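Local coordinates for YrdC-like domain-containing protein (Streptococcus mutans, PDB 3L7V) that is of unknown function but, as a YrdC-like protein, may act in tRNA modification and perhaps binds double-stranded RNA, at residues A[38-43]-A[214-219]; A[61-66]-A[166-171]; A[67-72]-A[184-189]; A[51-56]-A[71-76]. All coordinates share one frame; numbering follows the deposited sequence.

Contact 1: A[38-43]-A[214-219]; sequences HIHWDG and VIEADD. With SO4 (sulfate ion), chain D.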
# COMPACT_ATOMS: atom_id res chain seq x y z
N HIS A 38 -3.69 22.53 -7.86
CA HIS A 38 -4.72 21.53 -7.57
C HIS A 38 -5.48 21.22 -8.86
O HIS A 38 -5.83 22.15 -9.60
CB HIS A 38 -5.74 22.05 -6.54
CG HIS A 38 -5.21 22.17 -5.15
ND1 HIS A 38 -5.95 21.82 -4.04
CD2 HIS A 38 -4.03 22.64 -4.68
CE1 HIS A 38 -5.24 22.05 -2.95
NE2 HIS A 38 -4.07 22.54 -3.31
N ILE A 39 -5.75 19.94 -9.10
CA ILE A 39 -6.56 19.49 -10.24
C ILE A 39 -7.63 18.47 -9.80
O ILE A 39 -7.53 17.87 -8.73
CB ILE A 39 -5.71 18.83 -11.35
CG1 ILE A 39 -4.81 17.73 -10.78
CG2 ILE A 39 -4.86 19.85 -12.06
CD1 ILE A 39 -4.16 16.85 -11.85
N HIS A 40 -8.65 18.27 -10.64
CA HIS A 40 -9.69 17.27 -10.37
C HIS A 40 -9.56 16.00 -11.24
O HIS A 40 -9.52 16.09 -12.47
CB HIS A 40 -11.08 17.88 -10.54
CG HIS A 40 -11.50 18.76 -9.40
ND1 HIS A 40 -12.36 18.32 -8.40
CD2 HIS A 40 -11.19 20.04 -9.09
CE1 HIS A 40 -12.55 19.30 -7.54
NE2 HIS A 40 -11.85 20.35 -7.93
N TRP A 41 -9.50 14.83 -10.60
CA TRP A 41 -9.41 13.55 -11.32
C TRP A 41 -10.70 13.27 -12.10
O TRP A 41 -11.79 13.41 -11.56
CB TRP A 41 -9.13 12.41 -10.34
CG TRP A 41 -9.04 11.04 -10.98
CD1 TRP A 41 -8.19 10.66 -11.98
CD2 TRP A 41 -9.83 9.88 -10.66
NE1 TRP A 41 -8.41 9.34 -12.30
CE2 TRP A 41 -9.40 8.84 -11.50
CE3 TRP A 41 -10.87 9.63 -9.75
CZ2 TRP A 41 -9.97 7.56 -11.47
CZ3 TRP A 41 -11.42 8.35 -9.70
CH2 TRP A 41 -10.97 7.34 -10.56
N ASP A 42 -10.57 12.88 -13.36
CA ASP A 42 -11.74 12.63 -14.20
C ASP A 42 -12.05 11.15 -14.45
O ASP A 42 -12.97 10.83 -15.20
CB ASP A 42 -11.63 13.38 -15.54
CG ASP A 42 -10.51 12.87 -16.42
OD1 ASP A 42 -9.83 11.88 -16.04
OD2 ASP A 42 -10.29 13.46 -17.50
N GLY A 43 -11.27 10.25 -13.85
CA GLY A 43 -11.50 8.83 -14.07
C GLY A 43 -10.52 8.17 -15.03
O GLY A 43 -10.46 6.94 -15.10
N VAL A 214 -1.62 18.35 -6.00
CA VAL A 214 -2.70 17.70 -5.27
C VAL A 214 -3.84 17.30 -6.21
O VAL A 214 -4.45 18.17 -6.85
CB VAL A 214 -3.30 18.62 -4.17
CG1 VAL A 214 -4.43 17.89 -3.42
CG2 VAL A 214 -2.21 19.11 -3.20
N ILE A 215 -4.14 16.01 -6.28
CA ILE A 215 -5.26 15.53 -7.08
C ILE A 215 -6.48 15.35 -6.18
O ILE A 215 -6.41 14.62 -5.19
CB ILE A 215 -4.89 14.21 -7.79
CG1 ILE A 215 -3.75 14.43 -8.79
CG2 ILE A 215 -6.09 13.60 -8.47
CD1 ILE A 215 -2.96 13.15 -9.15
N GLU A 216 -7.59 16.02 -6.52
CA GLU A 216 -8.83 16.02 -5.73
C GLU A 216 -9.93 15.10 -6.29
O GLU A 216 -10.08 15.00 -7.50
CB GLU A 216 -9.40 17.44 -5.61
CG GLU A 216 -8.44 18.48 -5.03
CD GLU A 216 -9.11 19.81 -4.69
OE1 GLU A 216 -10.35 19.93 -4.81
OE2 GLU A 216 -8.38 20.75 -4.29
N ALA A 217 -10.69 14.46 -5.39
CA ALA A 217 -11.85 13.62 -5.74
C ALA A 217 -12.69 13.23 -4.51
O ALA A 217 -12.98 12.05 -4.30
CB ALA A 217 -11.42 12.36 -6.50
N ASP A 218 -13.08 14.22 -3.71
CA ASP A 218 -13.88 14.01 -2.49
C ASP A 218 -15.12 13.13 -2.71
O ASP A 218 -15.46 12.30 -1.86
CB ASP A 218 -14.31 15.35 -1.88
CG ASP A 218 -13.18 16.06 -1.12
OD1 ASP A 218 -12.05 15.52 -1.01
OD2 ASP A 218 -13.44 17.18 -0.61
N ASP A 219 -15.81 13.33 -3.84
CA ASP A 219 -16.99 12.54 -4.20
C ASP A 219 -16.70 11.04 -4.42
O ASP A 219 -17.50 10.19 -4.03
CB ASP A 219 -17.68 13.13 -5.44
S SO4 D . -14.61 16.77 -5.90
O1 SO4 D . -14.22 16.30 -7.23
O2 SO4 D . -13.42 16.81 -5.05
O3 SO4 D . -15.19 18.11 -6.01
O4 SO4 D . -15.61 15.86 -5.34
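Three backbone hydrogen bonds join 38-43 to 214-219: Ile39 N to Val214 O, Glu216 N to Ile39 O at 2.9 Å, and Trp41 N to Glu216 O. This is parallel register, His38 beside Val214, Ile39 beside Ile215 and His40 beside Glu216, with strand directions 31° apart.

Polar side-chain bonding centres on Glu216. Its OE2 accepts a hydrogen bond from His38 ND1 at 2.7 Å, nearly straight (173°), through the lone pair pointing away from OE1. The oxygen sits in the plane of the imidazole, although ring and carboxylate planes stand 79° apart. His38 NE2 bonds Glu208, so both ring nitrogens are held and the ring's rotation is fixed.

A CH-pi contact lies over one face of each imidazole. Val214 CB stands 4.0 Å from the centroid of the His38 ring, almost exactly over its centre, and Glu216 CB lies over His40, offset toward the rim.

Apolar packing occupies the other face of the sheet, where Ile39 CD1 meets Ile215 CG1 and Trp41 CB touches Ile215 CG2 at 3.8 Å. The Trp41 indole NH bonds Asn44 O.

O1 of a sulfate, probably from the crystallisation liquor, accepts from His40 ND1 at 3.0 Å; its other oxygens take Asp218 N and Asp219 N. The ion thus sits at the N-terminus of helix 218-223, a well-known place for anions, beside a parallel strand pair at the sheet edge.

Contact 2: A[61-66]-A[166-171]; sequences VCPTKV and GVAGEQ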
# COMPACT_ATOMS: atom_id res chain seq x y z
N VAL A 61 0.04 14.30 -3.99
CA VAL A 61 -1.05 13.81 -3.14
C VAL A 61 -2.13 13.22 -4.05
O VAL A 61 -2.37 13.76 -5.13
CB VAL A 61 -1.63 14.92 -2.22
CG1 VAL A 61 -3.05 14.58 -1.80
CG2 VAL A 61 -0.74 15.12 -0.97
N CYS A 62 -2.75 12.12 -3.62
CA CYS A 62 -3.62 11.30 -4.47
C CYS A 62 -4.72 10.57 -3.68
O CYS A 62 -4.44 10.02 -2.62
CB CYS A 62 -2.74 10.27 -5.21
SG CYS A 62 -3.56 9.07 -6.31
N PRO A 63 -5.96 10.55 -4.22
CA PRO A 63 -7.13 9.95 -3.58
C PRO A 63 -7.04 8.43 -3.53
O PRO A 63 -6.45 7.83 -4.43
CB PRO A 63 -8.30 10.32 -4.52
CG PRO A 63 -7.73 11.21 -5.56
CD PRO A 63 -6.26 10.96 -5.60
N THR A 64 -7.63 7.81 -2.51
CA THR A 64 -7.77 6.36 -2.45
C THR A 64 -9.19 6.00 -2.02
O THR A 64 -9.99 6.89 -1.75
CB THR A 64 -6.80 5.73 -1.44
OG1 THR A 64 -7.21 6.08 -0.11
CG2 THR A 64 -5.39 6.23 -1.68
N LYS A 65 -9.48 4.69 -1.94
CA LYS A 65 -10.77 4.19 -1.46
C LYS A 65 -11.12 4.66 -0.02
O LYS A 65 -12.29 4.81 0.31
CB LYS A 65 -10.83 2.65 -1.51
CG LYS A 65 -11.05 2.02 -2.89
CD LYS A 65 -11.06 0.48 -2.82
CE LYS A 65 -11.25 -0.15 -4.20
NZ LYS A 65 -11.13 -1.65 -4.18
N VAL A 66 -10.10 4.85 0.83
CA VAL A 66 -10.36 5.29 2.20
C VAL A 66 -9.82 6.71 2.57
O VAL A 66 -9.84 7.09 3.74
CB VAL A 66 -9.84 4.27 3.25
CG1 VAL A 66 -10.56 2.94 3.10
CG2 VAL A 66 -8.34 4.09 3.11
N GLY A 166 -7.37 1.80 -4.91
CA GLY A 166 -8.04 2.97 -5.46
C GLY A 166 -7.60 3.21 -6.90
O GLY A 166 -6.40 3.23 -7.18
N VAL A 167 -8.55 3.40 -7.82
CA VAL A 167 -8.25 3.47 -9.26
C VAL A 167 -7.20 4.52 -9.69
O VAL A 167 -6.28 4.22 -10.46
CB VAL A 167 -9.53 3.62 -10.13
CG1 VAL A 167 -9.17 3.60 -11.62
CG2 VAL A 167 -10.51 2.51 -9.82
N ALA A 168 -7.36 5.75 -9.21
CA ALA A 168 -6.50 6.86 -9.61
C ALA A 168 -5.02 6.51 -9.44
O ALA A 168 -4.22 6.73 -10.35
CB ALA A 168 -6.83 8.12 -8.81
N GLY A 169 -4.67 5.95 -8.28
CA GLY A 169 -3.31 5.56 -7.98
C GLY A 169 -2.92 4.23 -8.64
O GLY A 169 -1.75 4.02 -8.98
N GLU A 170 -3.90 3.35 -8.84
CA GLU A 170 -3.67 2.10 -9.58
C GLU A 170 -3.22 2.39 -11.01
O GLU A 170 -2.28 1.75 -11.51
CB GLU A 170 -4.92 1.20 -9.59
CG GLU A 170 -5.35 0.67 -8.22
CD GLU A 170 -6.72 -0.01 -8.25
OE1 GLU A 170 -7.04 -0.65 -9.27
OE2 GLU A 170 -7.48 0.10 -7.25
N GLN A 171 -3.88 3.34 -11.68
CA GLN A 171 -3.48 3.72 -13.04
C GLN A 171 -2.01 4.18 -13.10
O GLN A 171 -1.23 3.72 -13.94
CB GLN A 171 -4.42 4.78 -13.64
CG GLN A 171 -5.85 4.27 -13.88
CD GLN A 171 -6.88 5.38 -14.11
OE1 GLN A 171 -6.71 6.52 -13.65
NE2 GLN A 171 -7.97 5.05 -14.80
O HOH W 1 -8.34 6.48 -6.68
O HOH W 2 -5.27 5.41 -5.32
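Cys62 points its side chain at the helix that begins after Gly166. From CB, with SG anti to the backbone N (chi1 178°), the thiol is carried to the helix backbone, where SG lies 3.9 Å from Gly169 N and equally far from Gly169 CA. The same sulfur touches Ala168 CB at 4.2 Å. With no side chain on Gly169, the sulfur rests directly on the helix main chain. Ala168 CB also meets the ring of the next strand residue, 4.3 Å from Pro63 CD, and thus lies against both Cys62 and Pro63.

Lys65 makes the other direct contact, its CG 4.1 Å from Gly166 CA. Beyond CG the chain runs extended to NZ, which forms a salt bridge with Asp124 and a hydrogen bond with Lys164 O. Gly166 takes backbone angles (phi 145°, psi 131°) that favour glycine, and its bare CA lies against the lysine chain.

No direct hydrogen bond crosses between the segments; two waters make the polar link. One donates to Pro63 O and accepts from Ala168 N at 2.8 Å. The second donates to Pro63 O at 2.8 Å and to Gly166 O, and accepts weakly from Gly169 N. At the helix start, Glu170 OE2 accepts from Gly166 N at 2.9 Å.

The chemistry is therefore divided: the axes of the short segments 61-64 and 167-171 approach to 7.2 Å with sulfur, methyl and proline ring between them, while two waters bridge the Pro63 carbonyl to Ala168 N and, weakly, to Gly169 N.

Contact 3: A[67-72]-A[184-189]; sequences GYIIMT and VYASSA. With SO4 (sulfate ion), chain B.
Met71, a selenomethionine here, reaches Val184 across the strands: its CE comes to 3.5 Å from Val184 CG1, tighter than ordinary carbon contact. The side chain bends at its last torsion (chi3 41°), turning the methyl toward the valine. On this face Ala186 CB lies 4.4 Å from Met71 CG and also meets Ile69 CD1. At the far end of the pair, Ala189 CB fits against Tyr68 CB at 3.8 Å and Ile70 CG1 at 4.0 Å.

Around this apolar packing the backbones pair antiparallel. Ile70 with Ser187 and Thr72 with Tyr185 are hydrogen-bonded pairs, each with two N-H...O bonds; Tyr185 N to Thr72 O is nearly straight, at 2.8 Å and 170°. Met71 with Ala186 and Ile69 with Ser188 are non-hydrogen-bonded. Beyond them, Ala189 N donates to Tyr68 O at 2.7 Å, from a position 38° above the carbonyl plane. Thr72 OG1 is buried here and has no partner in the model.

The polar edge is at Ser187 and Ser188. Ser188 N donates to O3 of a sulfate, probably from the crystallisation liquor, at 3.2 Å, and Arg268 also bonds this ion. Lys85 bonds Ser188 O and, weakly, Ser187 OG.

Strand 67-72 lies between 59-64 and 185-188 in the sheet, and 94-96 follows on the other side of 185-188. Helix 75-85 packs on the face bearing Ile70, Thr72 and Ser187, while Leu96 of strand 94-96 touches Met71, Val184 and Ala186.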
# COMPACT_ATOMS: atom_id res chain seq x y z
N GLY A 67 -9.35 7.48 1.59
CA GLY A 67 -8.92 8.85 1.84
C GLY A 67 -7.85 9.42 0.90
O GLY A 67 -8.05 9.44 -0.30
N TYR A 68 -6.73 9.88 1.46
CA TYR A 68 -5.63 10.50 0.70
C TYR A 68 -4.24 9.97 1.09
O TYR A 68 -3.97 9.75 2.27
CB TYR A 68 -5.69 12.05 0.80
CG TYR A 68 -6.85 12.61 -0.01
CD1 TYR A 68 -8.09 12.86 0.57
CD2 TYR A 68 -6.72 12.84 -1.39
CE1 TYR A 68 -9.16 13.33 -0.19
CE2 TYR A 68 -7.77 13.31 -2.15
CZ TYR A 68 -8.99 13.56 -1.55
OH TYR A 68 -10.04 14.02 -2.31
N ILE A 69 -3.39 9.75 0.08
CA ILE A 69 -2.00 9.32 0.29
C ILE A 69 -0.99 10.27 -0.35
O ILE A 69 -1.30 10.94 -1.34
CB ILE A 69 -1.72 7.88 -0.28
CG1 ILE A 69 -2.02 7.82 -1.79
CG2 ILE A 69 -2.48 6.83 0.49
CD1 ILE A 69 -1.97 6.41 -2.40
N ILE A 70 0.21 10.30 0.22
CA ILE A 70 1.37 10.90 -0.42
C ILE A 70 2.18 9.82 -1.18
O ILE A 70 2.47 8.77 -0.63
CB ILE A 70 2.27 11.61 0.62
CG1 ILE A 70 1.42 12.58 1.46
CG2 ILE A 70 3.45 12.31 -0.06
CD1 ILE A 70 2.06 13.01 2.76
N MSE A 71 2.52 10.11 -2.44
CA MSE A 71 3.15 9.16 -3.37
C MSE A 71 4.48 9.67 -3.92
O MSE A 71 4.58 10.83 -4.34
CB MSE A 71 2.23 8.92 -4.58
CG MSE A 71 1.09 7.94 -4.40
SE MSE A 71 0.10 7.66 -6.09
CE MSE A 71 1.63 7.59 -7.34
N THR A 72 5.49 8.79 -3.94
CA THR A 72 6.82 9.09 -4.51
C THR A 72 7.49 7.83 -5.08
O THR A 72 7.00 6.71 -4.87
CB THR A 72 7.80 9.77 -3.49
OG1 THR A 72 8.01 8.93 -2.35
CG2 THR A 72 7.24 11.08 -3.02
N VAL A 184 6.44 2.51 -7.19
CA VAL A 184 5.85 3.67 -6.49
C VAL A 184 5.57 3.37 -5.00
O VAL A 184 5.09 2.29 -4.67
CB VAL A 184 4.56 4.17 -7.18
CG1 VAL A 184 3.78 5.10 -6.28
CG2 VAL A 184 4.88 4.87 -8.49
N TYR A 185 5.89 4.31 -4.11
CA TYR A 185 5.79 4.11 -2.66
C TYR A 185 4.87 5.15 -2.03
O TYR A 185 4.62 6.20 -2.62
CB TYR A 185 7.17 4.19 -1.99
CG TYR A 185 8.26 3.45 -2.74
CD1 TYR A 185 9.26 4.14 -3.43
CD2 TYR A 185 8.29 2.06 -2.76
CE1 TYR A 185 10.25 3.47 -4.12
CE2 TYR A 185 9.28 1.38 -3.46
CZ TYR A 185 10.25 2.09 -4.13
OH TYR A 185 11.24 1.41 -4.82
N ALA A 186 4.37 4.86 -0.82
CA ALA A 186 3.33 5.71 -0.23
C ALA A 186 3.19 5.65 1.28
O ALA A 186 3.69 4.74 1.94
CB ALA A 186 1.98 5.41 -0.87
N SER A 187 2.47 6.65 1.79
CA SER A 187 2.13 6.82 3.19
C SER A 187 0.86 7.68 3.19
O SER A 187 0.60 8.40 2.22
CB SER A 187 3.27 7.55 3.90
OG SER A 187 3.28 7.28 5.29
N SER A 188 0.06 7.62 4.25
CA SER A 188 -1.20 8.37 4.23
C SER A 188 -0.99 9.86 4.41
O SER A 188 -0.05 10.29 5.07
CB SER A 188 -2.20 7.83 5.27
OG SER A 188 -1.81 8.13 6.60
N ALA A 189 -1.88 10.65 3.81
CA ALA A 189 -1.79 12.12 3.83
C ALA A 189 -2.47 12.71 5.07
O ALA A 189 -3.58 13.25 4.99
CB ALA A 189 -2.41 12.70 2.54
S SO4 B . -0.01 4.11 6.51
O1 SO4 B . 1.19 3.28 6.48
O2 SO4 B . -0.82 3.78 7.67
O3 SO4 B . 0.37 5.52 6.59
O4 SO4 B . -0.81 3.85 5.31

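Contact 4: A[51-56]-A[71-76]; sequences EIVKGE and MTSDKK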
# COMPACT_ATOMS: atom_id res chain seq x y z
N GLU A 51 4.00 12.34 -14.93
CA GLU A 51 5.24 13.05 -15.30
C GLU A 51 5.96 13.61 -14.08
O GLU A 51 7.19 13.62 -14.03
CB GLU A 51 4.97 14.16 -16.33
CG GLU A 51 4.40 13.66 -17.67
CD GLU A 51 5.38 12.80 -18.48
OE1 GLU A 51 6.61 12.99 -18.36
OE2 GLU A 51 4.92 11.93 -19.26
N ILE A 52 5.20 14.08 -13.08
CA ILE A 52 5.80 14.58 -11.84
C ILE A 52 6.51 13.50 -11.02
O ILE A 52 7.62 13.71 -10.55
CB ILE A 52 4.77 15.35 -10.97
CG1 ILE A 52 4.41 16.67 -11.66
CG2 ILE A 52 5.34 15.61 -9.56
CD1 ILE A 52 3.34 17.44 -10.97
N VAL A 53 5.89 12.33 -10.88
CA VAL A 53 6.48 11.25 -10.09
C VAL A 53 7.64 10.57 -10.84
O VAL A 53 8.61 10.09 -10.23
CB VAL A 53 5.39 10.25 -9.58
CG1 VAL A 53 5.01 9.25 -10.66
CG2 VAL A 53 5.86 9.55 -8.34
N LYS A 54 7.54 10.54 -12.15
CA LYS A 54 8.63 10.09 -12.99
C LYS A 54 9.90 10.97 -12.84
O LYS A 54 11.02 10.45 -12.87
CB LYS A 54 8.17 10.03 -14.45
CG LYS A 54 9.21 9.53 -15.41
CD LYS A 54 8.65 9.53 -16.83
CE LYS A 54 9.75 9.23 -17.83
NZ LYS A 54 9.18 9.16 -19.20
N GLY A 55 9.73 12.28 -12.65
CA GLY A 55 10.85 13.18 -12.44
C GLY A 55 11.56 13.04 -11.09
O GLY A 55 10.94 12.73 -10.07
N GLU A 56 12.88 13.27 -11.08
CA GLU A 56 13.70 13.13 -9.87
C GLU A 56 13.13 13.90 -8.68
O GLU A 56 12.95 15.11 -8.75
CB GLU A 56 15.15 13.58 -10.16
CG GLU A 56 16.16 13.34 -9.01
CD GLU A 56 17.56 13.88 -9.34
OE1 GLU A 56 18.47 13.78 -8.49
OE2 GLU A 56 17.75 14.41 -10.45
N MSE A 71 2.52 10.11 -2.44
CA MSE A 71 3.15 9.16 -3.37
C MSE A 71 4.48 9.67 -3.92
O MSE A 71 4.58 10.83 -4.34
CB MSE A 71 2.23 8.92 -4.58
CG MSE A 71 1.09 7.94 -4.40
SE MSE A 71 0.10 7.66 -6.09
CE MSE A 71 1.63 7.59 -7.34
N THR A 72 5.49 8.79 -3.94
CA THR A 72 6.82 9.09 -4.51
C THR A 72 7.49 7.83 -5.08
O THR A 72 7.00 6.71 -4.87
CB THR A 72 7.80 9.77 -3.49
OG1 THR A 72 8.01 8.93 -2.35
CG2 THR A 72 7.24 11.08 -3.02
N SER A 73 8.60 8.01 -5.79
CA SER A 73 9.30 6.88 -6.41
C SER A 73 10.84 6.85 -6.23
O SER A 73 11.50 6.02 -6.85
CB SER A 73 8.91 6.74 -7.89
OG SER A 73 9.52 7.75 -8.67
N ASP A 74 11.40 7.71 -5.39
CA ASP A 74 12.83 7.62 -5.08
C ASP A 74 13.21 8.10 -3.68
O ASP A 74 12.37 8.62 -2.93
CB ASP A 74 13.66 8.35 -6.14
CG ASP A 74 13.29 9.82 -6.27
OD1 ASP A 74 12.73 10.40 -5.31
OD2 ASP A 74 13.54 10.39 -7.35
N LYS A 75 14.48 7.93 -3.32
CA LYS A 75 14.96 8.33 -1.99
C LYS A 75 14.77 9.84 -1.69
O LYS A 75 14.31 10.20 -0.59
CB LYS A 75 16.44 7.93 -1.83
CG LYS A 75 17.09 8.36 -0.53
CD LYS A 75 16.60 7.54 0.64
CE LYS A 75 17.39 7.85 1.91
NZ LYS A 75 18.78 7.30 1.89
N LYS A 76 15.13 10.70 -2.64
CA LYS A 76 14.90 12.15 -2.50
C LYS A 76 13.43 12.52 -2.23
O LYS A 76 13.15 13.43 -1.45
CB LYS A 76 15.40 12.90 -3.74
CG LYS A 76 16.67 13.69 -3.54
CD LYS A 76 16.37 15.05 -2.90
CE LYS A 76 16.12 14.94 -1.40
NZ LYS A 76 15.57 16.19 -0.80
O HOH W 3 9.77 10.32 -7.14
O HOH W 4 11.76 9.80 -9.62
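Val53 and Thr72 mark the nearest backbone approach, CA to CA 6.0 Å, where the last turn of helix 47-54 passes the end of strand 67-72. Gly55 leaves helical angles on one side. On the other, Ser73 and Asp74 turn the chain from strand into helix 75-85, with Asp74 at the N-cap position.

Val53 presents CG2, set anti to its own N, to the strand backbone, 4.0 Å from Thr72 CA. Its carbonyl receives the direct polar bond: Ser73 OG donates to Val53 O at 3.0 Å, from 36° above the carbonyl plane. The serine torsion (chi1 74°) tucks OG between its backbone N and carbonyl carbon while directing it at the helix end.

Water adds to the link. One molecule accepts from Ser73 N at 2.9 Å and bonds Val53 O only weakly; another lies 3.2 Å from Val53 O and 2.9 Å from Asp74 OD2. Neither can donate to every acceptor around it, which leaves the water bonds to Val53 O uncertain.

Asp74 divides its carboxylate between two backbone amides: OD1 caps Gly77 N, and OD2 accepts from Gly57 N while lying 3.7 Å from Glu56 CA. Met176 of helix 167-180 touches both Val53 and Ser73.

Helix 47-54 thus leads into the beta hairpin of strands 59-64 and 67-72, which passes into helix 75-85 through the aspartate N-cap, the cap's second oxygen holding the loop before the hairpin.

In the fold
The four contacts share one mixed sheet, whose first five strands from one edge are 37-40, 213-216, 59-64, 67-72 and 185-188. Contact 1 supplies that edge and joins contact 2, centres about 10 Å apart, through Ile215 N to Val61 O (3.1 Å) and Gly43 O to Gln171 NE2. Contacts 2 and 3, centres about 9 Å apart, meet where Cys62 O accepts from Ile69 N (2.9 Å). Tyr68 OH spans contacts 3 and 1, 2.8 Å from Asp218 OD1. Contact 4 shares Met71 and Thr72 with contact 3; Met71 SE also lies 3.9 Å from Cys62 SG of contact 2. Separate sulfates sit at contacts 1 and 3, both probably from the crystallisation liquor, though such ions can mark pockets.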